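Local coordinates for protein sniffer CG10964-PA (Drosophila melanogaster, PDB 1SNY) that probably reduces carbonyl compounds with NADPH as a member of the short-chain dehydrogenase/reductase family, and holds the dinucleotide in a Rossmann fold, at residues L81-Y87 with V136-L141; T130-T135 with A188-K193. All coordinates share one frame; numbering follows the deposited sequence.

Interaction 1: residues L81-Y87 with V136-L141. With NAP (NADP nicotinamide-adenine-dinucleotide phosphate), chain B.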
loop_
_atom_site.group_PDB
_atom_site.type_symbol
_atom_site.label_atom_id
_atom_site.label_comp_id
_atom_site.label_asym_id
_atom_site.label_seq_id
_atom_site.Cartn_x
_atom_site.Cartn_y
_atom_site.Cartn_z
ATOM N N LEU A 81 1.066 15.002 13.027
ATOM C CA LEU A 81 1.106 13.545 13.053
ATOM C C LEU A 81 2.402 12.882 12.580
ATOM O O LEU A 81 2.630 11.705 12.855
ATOM C CB LEU A 81 -0.104 13.002 12.284
ATOM C CG LEU A 81 -1.430 13.428 12.939
ATOM C CD1 LEU A 81 -2.611 12.895 12.147
ATOM C CD2 LEU A 81 -1.481 12.906 14.366
ATOM N N ARG A 82 3.252 13.631 11.885
ATOM C CA ARG A 82 4.522 13.087 11.408
ATOM C C ARG A 82 5.530 12.939 12.550
ATOM O O ARG A 82 6.543 12.252 12.413
ATOM C CB ARG A 82 5.105 13.985 10.310
ATOM C CG ARG A 82 4.311 13.965 9.012
ATOM C CD ARG A 82 4.867 14.942 7.988
ATOM N NE ARG A 82 4.758 16.326 8.443
ATOM C CZ ARG A 82 5.001 17.390 7.682
ATOM N NH1 ARG A 82 5.367 17.234 6.417
ATOM N NH2 ARG A 82 4.873 18.611 8.186
ATOM N N ASN A 83 5.246 13.575 13.682
ATOM C CA ASN A 83 6.140 13.505 14.835
ATOM C C ASN A 83 5.748 12.353 15.755
ATOM O O ASN A 83 5.091 12.552 16.781
ATOM C CB ASN A 83 6.100 14.831 15.595
ATOM C CG ASN A 83 6.422 16.015 14.703
ATOM O OD1 ASN A 83 7.504 16.090 14.116
ATOM N ND2 ASN A 83 5.478 16.944 14.588
ATOM N N PHE A 84 6.170 11.150 15.380
ATOM C CA PHE A 84 5.858 9.938 16.127
ATOM C C PHE A 84 6.203 9.954 17.613
ATOM O O PHE A 84 5.597 9.225 18.400
ATOM C CB PHE A 84 6.533 8.738 15.459
ATOM C CG PHE A 84 6.115 8.536 14.033
ATOM C CD1 PHE A 84 7.061 8.524 13.010
ATOM C CD2 PHE A 84 4.767 8.383 13.708
ATOM C CE1 PHE A 84 6.668 8.365 11.680
ATOM C CE2 PHE A 84 4.365 8.222 12.380
ATOM C CZ PHE A 84 5.315 8.215 11.366
ATOM N N ASP A 85 7.172 10.777 18.004
ATOM C CA ASP A 85 7.560 10.842 19.408
ATOM C C ASP A 85 6.567 11.657 20.217
ATOM O O ASP A 85 6.534 11.572 21.445
ATOM C CB ASP A 85 8.960 11.444 19.551
ATOM C CG ASP A 85 10.010 10.642 18.822
ATOM O OD1 ASP A 85 10.047 9.408 19.008
ATOM O OD2 ASP A 85 10.800 11.244 18.065
ATOM N N ALA A 86 5.750 12.436 19.520
ATOM C CA ALA A 86 4.755 13.274 20.170
ATOM C C ALA A 86 3.475 12.510 20.522
ATOM O O ALA A 86 2.616 13.030 21.233
ATOM C CB ALA A 86 4.424 14.461 19.274
ATOM N N TYR A 87 3.346 11.281 20.031
ATOM C CA TYR A 87 2.150 10.488 20.297
ATOM C C TYR A 87 1.956 10.129 21.762
ATOM O O TYR A 87 0.837 10.185 22.272
ATOM C CB TYR A 87 2.157 9.199 19.469
ATOM C CG TYR A 87 1.924 9.390 17.984
ATOM C CD1 TYR A 87 1.549 8.310 17.183
ATOM C CD2 TYR A 87 2.103 10.633 17.371
ATOM C CE1 TYR A 87 1.362 8.455 15.816
ATOM C CE2 TYR A 87 1.916 10.790 15.990
ATOM C CZ TYR A 87 1.547 9.689 15.224
ATOM O OH TYR A 87 1.385 9.808 13.865
ATOM N N VAL A 136 1.485 5.132 7.182
ATOM C CA VAL A 136 2.233 4.939 8.416
ATOM C C VAL A 136 1.603 5.635 9.618
ATOM O O VAL A 136 1.498 5.041 10.689
ATOM C CB VAL A 136 3.692 5.405 8.232
ATOM C CG1 VAL A 136 4.475 5.193 9.526
ATOM C CG2 VAL A 136 4.342 4.616 7.105
ATOM N N VAL A 137 1.171 6.884 9.448
ATOM C CA VAL A 137 0.553 7.619 10.549
ATOM C C VAL A 137 -0.668 6.893 11.121
ATOM O O VAL A 137 -0.755 6.652 12.320
ATOM C CB VAL A 137 0.159 9.053 10.114
ATOM C CG1 VAL A 137 -0.772 9.679 11.151
ATOM C CG2 VAL A 137 1.423 9.919 9.971
ATOM N N PRO A 138 -1.631 6.524 10.265
ATOM C CA PRO A 138 -2.801 5.825 10.809
ATOM C C PRO A 138 -2.430 4.555 11.584
ATOM O O PRO A 138 -3.056 4.234 12.590
ATOM C CB PRO A 138 -3.625 5.518 9.561
ATOM C CG PRO A 138 -3.304 6.665 8.659
ATOM C CD PRO A 138 -1.802 6.814 8.832
ATOM N N ILE A 139 -1.423 3.826 11.108
ATOM C CA ILE A 139 -1.001 2.593 11.778
ATOM C C ILE A 139 -0.371 2.921 13.130
ATOM O O ILE A 139 -0.666 2.289 14.140
ATOM C CB ILE A 139 0.040 1.800 10.933
ATOM C CG1 ILE A 139 -0.608 1.283 9.642
ATOM C CG2 ILE A 139 0.623 0.654 11.758
ATOM C CD1 ILE A 139 0.369 0.583 8.699
HETATM N N MSE A 140 0.502 3.916 13.141
HETATM C CA MSE A 140 1.164 4.294 14.379
HETATM C C MSE A 140 0.230 4.941 15.392
HETATM O O MSE A 140 0.396 4.737 16.594
HETATM C CB MSE A 140 2.360 5.200 14.088
HETATM C CG MSE A 140 3.461 4.516 13.276
HETATM SE SE MSE A 140 4.167 2.880 14.030
HETATM C CE MSE A 140 5.337 3.647 15.411
ATOM N N LEU A 141 -0.756 5.704 14.930
ATOM C CA LEU A 141 -1.696 6.317 15.860
ATOM C C LEU A 141 -2.593 5.218 16.426
ATOM O O LEU A 141 -2.953 5.242 17.600
ATOM C CB LEU A 141 -2.548 7.393 15.171
ATOM C CG LEU A 141 -3.437 8.209 16.120
ATOM C CD1 LEU A 141 -2.605 8.729 17.294
ATOM C CD2 LEU A 141 -4.069 9.373 15.378
HETATM P PA NAP B . -8.229 18.292 3.005
HETATM O O1A NAP B . -7.017 18.511 2.320
HETATM O O2A NAP B . -9.408 19.241 3.034
HETATM O O5B NAP B . -7.927 17.986 4.545
HETATM C C5B NAP B . -6.808 17.131 4.897
HETATM C C4B NAP B . -6.757 17.325 6.446
HETATM O O4B NAP B . -5.629 16.464 6.941
HETATM C C3B NAP B . -6.356 18.756 6.925
HETATM O O3B NAP B . -7.075 19.000 8.143
HETATM C C2B NAP B . -4.856 18.644 7.100
HETATM O O2B NAP B . -4.238 19.616 7.933
HETATM C C1B NAP B . -4.697 17.219 7.675
HETATM N N9A NAP B . -3.316 16.794 7.514
HETATM C C8A NAP B . -2.542 16.551 6.397
HETATM N N7A NAP B . -1.295 16.184 6.672
HETATM C C5A NAP B . -1.262 16.192 8.059
HETATM C C6A NAP B . -0.207 15.896 8.940
HETATM N N6A NAP B . 1.058 15.526 8.613
HETATM N N1A NAP B . -0.482 15.990 10.318
HETATM C C2A NAP B . -1.755 16.365 10.781
HETATM N N3A NAP B . -2.809 16.666 9.932
HETATM C C4A NAP B . -2.513 16.565 8.581
HETATM O O3 NAP B . -8.845 16.920 2.520
HETATM P PN NAP B . -10.178 16.152 2.860
HETATM O O1N NAP B . -11.018 16.025 1.658
HETATM O O2N NAP B . -10.780 16.852 4.027
HETATM O O5D NAP B . -9.639 14.706 3.219
HETATM C C5D NAP B . -10.103 14.030 4.438
HETATM C C4D NAP B . -9.796 12.549 4.299
HETATM O O4D NAP B . -10.717 11.947 3.353
HETATM C C3D NAP B . -8.372 12.194 3.762
HETATM O O3D NAP B . -7.824 11.059 4.474
HETATM C C2D NAP B . -8.632 11.924 2.287
HETATM O O2D NAP B . -7.634 11.137 1.674
HETATM C C1D NAP B . -9.949 11.247 2.319
HETATM N N1N NAP B . -10.804 11.360 1.116
HETATM C C2N NAP B . -11.315 12.585 0.578
HETATM C C3N NAP B . -12.113 12.501 -0.574
HETATM C C7N NAP B . -12.689 13.782 -1.193
HETATM O O7N NAP B . -13.374 13.641 -2.189
HETATM N N7N NAP B . -12.451 14.954 -0.669
HETATM C C4N NAP B . -12.417 11.211 -1.206
HETATM C C5N NAP B . -11.882 10.036 -0.626
HETATM C C6N NAP B . -11.071 10.091 0.537
HETATM P P2B NAP B . -3.628 21.030 7.364
HETATM O O1X NAP B . -4.832 21.960 7.191
HETATM O O2X NAP B . -2.723 21.420 8.485
HETATM O O3X NAP B . -2.951 20.733 6.034
#

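Interaction 2: residues T130-T135 with A188-K193. With NAP (NADP nicotinamide-adenine-dinucleotide phosphate), chain B.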
loop_
_atom_site.group_PDB
_atom_site.type_symbol
_atom_site.label_atom_id
_atom_site.label_comp_id
_atom_site.label_asym_id
_atom_site.label_seq_id
_atom_site.Cartn_x
_atom_site.Cartn_y
_atom_site.Cartn_z
ATOM N N THR A 130 3.656 10.641 0.847
ATOM C CA THR A 130 2.237 10.300 0.837
ATOM C C THR A 130 2.041 9.014 1.631
ATOM O O THR A 130 1.102 8.891 2.411
ATOM C CB THR A 130 1.713 10.128 -0.597
ATOM O OG1 THR A 130 1.843 11.373 -1.294
ATOM C CG2 THR A 130 0.239 9.720 -0.589
ATOM N N LEU A 131 2.940 8.060 1.435
ATOM C CA LEU A 131 2.855 6.809 2.170
ATOM C C LEU A 131 3.031 7.040 3.676
ATOM O O LEU A 131 2.397 6.376 4.493
ATOM C CB LEU A 131 3.900 5.829 1.638
ATOM C CG LEU A 131 3.543 5.207 0.281
ATOM C CD1 LEU A 131 4.778 4.594 -0.356
ATOM C CD2 LEU A 131 2.450 4.147 0.470
ATOM N N GLN A 132 3.885 7.983 4.062
ATOM C CA GLN A 132 4.077 8.234 5.491
ATOM C C GLN A 132 2.842 8.828 6.176
ATOM O O GLN A 132 2.447 8.384 7.249
ATOM C CB GLN A 132 5.280 9.166 5.713
ATOM C CG GLN A 132 5.511 9.476 7.169
ATOM C CD GLN A 132 6.674 10.410 7.370
ATOM O OE1 GLN A 132 6.674 11.526 6.857
ATOM N NE2 GLN A 132 7.678 9.957 8.114
ATOM N N THR A 133 2.221 9.821 5.551
ATOM C CA THR A 133 1.050 10.473 6.129
ATOM C C THR A 133 -0.255 9.682 5.999
ATOM O O THR A 133 -1.052 9.631 6.939
ATOM C CB THR A 133 0.819 11.866 5.495
ATOM O OG1 THR A 133 1.893 12.746 5.858
ATOM C CG2 THR A 133 -0.505 12.456 5.969
ATOM N N ASN A 134 -0.470 9.064 4.842
ATOM C CA ASN A 134 -1.708 8.316 4.616
ATOM C C ASN A 134 -1.689 6.871 5.100
ATOM O O ASN A 134 -2.745 6.262 5.301
ATOM C CB ASN A 134 -2.059 8.327 3.122
ATOM C CG ASN A 134 -2.489 9.696 2.636
ATOM O OD1 ASN A 134 -2.362 10.688 3.350
ATOM N ND2 ASN A 134 -2.994 9.759 1.406
ATOM N N THR A 135 -0.503 6.316 5.304
ATOM C CA THR A 135 -0.420 4.911 5.706
ATOM C C THR A 135 0.244 4.674 7.057
ATOM O O THR A 135 -0.355 4.097 7.975
ATOM C CB THR A 135 0.341 4.099 4.636
ATOM O OG1 THR A 135 -0.210 4.376 3.342
ATOM C CG2 THR A 135 0.256 2.593 4.933
ATOM N N ALA A 188 1.148 7.795 -5.818
ATOM C CA ALA A 188 1.315 8.019 -4.388
ATOM C C ALA A 188 0.003 7.826 -3.627
ATOM O O ALA A 188 -0.058 7.099 -2.630
ATOM C CB ALA A 188 1.863 9.429 -4.138
ATOM N N TYR A 189 -1.052 8.466 -4.114
ATOM C CA TYR A 189 -2.341 8.389 -3.451
ATOM C C TYR A 189 -2.922 6.979 -3.440
ATOM O O TYR A 189 -3.262 6.460 -2.377
ATOM C CB TYR A 189 -3.329 9.364 -4.094
ATOM C CG TYR A 189 -4.548 9.615 -3.234
ATOM C CD1 TYR A 189 -4.440 10.300 -2.016
ATOM C CD2 TYR A 189 -5.803 9.149 -3.619
ATOM C CE1 TYR A 189 -5.552 10.515 -1.206
ATOM C CE2 TYR A 189 -6.926 9.357 -2.816
ATOM C CZ TYR A 189 -6.794 10.041 -1.614
ATOM O OH TYR A 189 -7.903 10.250 -0.830
ATOM N N ARG A 190 -3.012 6.350 -4.609
ATOM C CA ARG A 190 -3.572 4.999 -4.679
ATOM C C ARG A 190 -2.808 3.991 -3.833
ATOM O O ARG A 190 -3.406 3.225 -3.077
ATOM C CB ARG A 190 -3.615 4.498 -6.119
ATOM C CG ARG A 190 -4.621 5.199 -7.024
ATOM C CD ARG A 190 -4.660 4.491 -8.373
ATOM N NE ARG A 190 -5.423 5.202 -9.394
ATOM C CZ ARG A 190 -6.748 5.200 -9.483
ATOM N NH1 ARG A 190 -7.477 4.524 -8.603
ATOM N NH2 ARG A 190 -7.344 5.860 -10.471
ATOM N N THR A 191 -1.484 3.976 -3.951
ATOM C CA THR A 191 -0.729 3.018 -3.165
ATOM C C THR A 191 -0.931 3.214 -1.670
ATOM O O THR A 191 -1.004 2.241 -0.914
ATOM C CB THR A 191 0.792 3.075 -3.471
ATOM O OG1 THR A 191 1.287 4.399 -3.237
ATOM C CG2 THR A 191 1.060 2.671 -4.910
ATOM N N SER A 192 -1.007 4.470 -1.227
ATOM C CA SER A 192 -1.175 4.736 0.190
ATOM C C SER A 192 -2.530 4.341 0.731
ATOM O O SER A 192 -2.634 3.899 1.865
ATOM C CB SER A 192 -0.929 6.226 0.512
ATOM O OG SER A 192 -1.992 7.062 0.061
ATOM N N LYS A 193 -3.575 4.502 -0.076
ATOM C CA LYS A 193 -4.915 4.143 0.385
ATOM C C LYS A 193 -5.138 2.633 0.286
ATOM O O LYS A 193 -5.830 2.062 1.120
ATOM C CB LYS A 193 -5.976 4.928 -0.406
ATOM C CG LYS A 193 -5.958 6.435 -0.144
ATOM C CD LYS A 193 -6.185 6.770 1.338
ATOM C CE LYS A 193 -6.625 8.225 1.507
ATOM N NZ LYS A 193 -6.936 8.565 2.925
HETATM P PA NAP B . -8.229 18.292 3.005
HETATM O O1A NAP B . -7.017 18.511 2.320
HETATM O O2A NAP B . -9.408 19.241 3.034
HETATM O O5B NAP B . -7.927 17.986 4.545
HETATM C C5B NAP B . -6.808 17.131 4.897
HETATM C C4B NAP B . -6.757 17.325 6.446
HETATM O O4B NAP B . -5.629 16.464 6.941
HETATM C C3B NAP B . -6.356 18.756 6.925
HETATM O O3B NAP B . -7.075 19.000 8.143
HETATM C C2B NAP B . -4.856 18.644 7.100
HETATM O O2B NAP B . -4.238 19.616 7.933
HETATM C C1B NAP B . -4.697 17.219 7.675
HETATM N N9A NAP B . -3.316 16.794 7.514
HETATM C C8A NAP B . -2.542 16.551 6.397
HETATM N N7A NAP B . -1.295 16.184 6.672
HETATM C C5A NAP B . -1.262 16.192 8.059
HETATM C C6A NAP B . -0.207 15.896 8.940
HETATM N N6A NAP B . 1.058 15.526 8.613
HETATM N N1A NAP B . -0.482 15.990 10.318
HETATM C C2A NAP B . -1.755 16.365 10.781
HETATM N N3A NAP B . -2.809 16.666 9.932
HETATM C C4A NAP B . -2.513 16.565 8.581
HETATM O O3 NAP B . -8.845 16.920 2.520
HETATM P PN NAP B . -10.178 16.152 2.860
HETATM O O1N NAP B . -11.018 16.025 1.658
HETATM O O2N NAP B . -10.780 16.852 4.027
HETATM O O5D NAP B . -9.639 14.706 3.219
HETATM C C5D NAP B . -10.103 14.030 4.438
HETATM C C4D NAP B . -9.796 12.549 4.299
HETATM O O4D NAP B . -10.717 11.947 3.353
HETATM C C3D NAP B . -8.372 12.194 3.762
HETATM O O3D NAP B . -7.824 11.059 4.474
HETATM C C2D NAP B . -8.632 11.924 2.287
HETATM O O2D NAP B . -7.634 11.137 1.674
HETATM C C1D NAP B . -9.949 11.247 2.319
HETATM N N1N NAP B . -10.804 11.360 1.116
HETATM C C2N NAP B . -11.315 12.585 0.578
HETATM C C3N NAP B . -12.113 12.501 -0.574
HETATM C C7N NAP B . -12.689 13.782 -1.193
HETATM O O7N NAP B . -13.374 13.641 -2.189
HETATM N N7N NAP B . -12.451 14.954 -0.669
HETATM C C4N NAP B . -12.417 11.211 -1.206
HETATM C C5N NAP B . -11.882 10.036 -0.626
HETATM C C6N NAP B . -11.071 10.091 0.537
HETATM P P2B NAP B . -3.628 21.030 7.364
HETATM O O1X NAP B . -4.832 21.960 7.191
HETATM O O2X NAP B . -2.723 21.420 8.485
HETATM O O3X NAP B . -2.951 20.733 6.034
HETATM O O HOH W 1 -4.867 8.143 5.016
#

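Interaction 1: residues L81-Y87 with V136-L141
Tyr87 and Val137 meet at about a right angle, the phenol oxygen reaching the isopropyl group, with Tyr87 OH 3.5 Å from Val137 CG1. That methyl stands anti to the backbone N (chi1 166°), a turn that also brings Val137 CG1 to 3.6 Å from Leu81 CB. The hydroxyl asks nothing polar of the helix: Tyr87 OH donates an unusually short bond, 2.5 Å, to Leu81 O, which is consistent with tyrosine tying its loop together. Its ring lies between Leu141 CD1 on one face and Phe84 CA on the other, and turns its edge to the helix backbone, with Tyr87 CE1 3.7 Å from Met140 C. In this Rossmann fold the loop follows strand 74-78 and rests on helix 124-155, bringing Leu81 against N1A and C2A of the NADP adenine, where Leu81 N makes a weak 3.3 Å bond to N1A. Phe84 has CG beside its backbone N (chi1 -59°), which turns the ring toward the helix. There Phe84 CZ is 3.6 Å from Val136 CG1, and Phe84 CE2 is 3.9 Å from CG of Met140, a selenomethionine whose side chain meets that of Phe84 at about a right angle. Ser124 of the second subunit packs on both Phe84 and Met140.

Interaction 2: residues T130-T135 with A188-K193
Ala188 opens the contact by setting its methyl beside the hydroxyl of Thr130, with Ala188 CB 3.4 Å from Thr130 OG1; a group this small fits against Thr130 without pushing the segments apart. The hydroxyl itself bonds to Glu126 O, one turn back. Segment 188-193 carries the Tyr-x-x-x-Lys signature of the short-chain dehydrogenases, and its axis crosses that of segment 130-135 at -40°. Tyr189 starts away from that helix, but its ring runs back past the Asn134 amide, the two planes 82° apart, and Tyr189 OH shares a 2.7 Å hydrogen bond with cofactor O2D. Thr191 lies against Leu131 CD2 and bonds through its hydroxyl to Tyr187 O, while Ala195 of the second subunit packs on it. Ser192 is the knob, seated in a hole formed by Thr130, Leu131, Asn134 and Thr135. Its OG lies between its own N and carbonyl carbon, where it donates to Tyr189 O at 2.8 Å and accepts from Asn134 ND2 at 3.2 Å. Replaced by an alanine, this position would probably leave Asn134 ND2 with Ile112 O but without its hydroxyl acceptor, and that side of the amide less firmly held. The backbone takes part too: Thr135 OG1 donates to Ser192 O at 2.9 Å, in the carbonyl plane and on a lone pair. Lys193 first leads away from helix 124-155, but its side chain bends at chi2 (-59°) and runs on extended, giving NZ to cofactor O3D at 3.1 Å, more weakly to O2D, and to Met171 O. Within the wider pi-type turn at 132-135, as in related reductases with an Asn-water-Lys relay, one water donates to Asn134 O at 2.8 Å and accepts from Lys193 NZ at 3.0 Å.

Both contacts are buried and share helix 124-155, whose successive turns serve one and then the other: Val136 N and Val137 N of interaction 1 probably bond back to Leu131 O and Gln132 O of interaction 2. Their chemistry differs with their place. Interaction 1 joins the helix to a loop by apolar side chains, with no hydrogen bond across, near the adenine end of NADP. Interaction 2 joins it to helix 187-207 with hydroxyls, an amide and a water, suiting the ribose next to the nicotinamide. The second subunit touches both; of the touching residues, only Phe84 and Met140, both in interaction 1, are partly exposed.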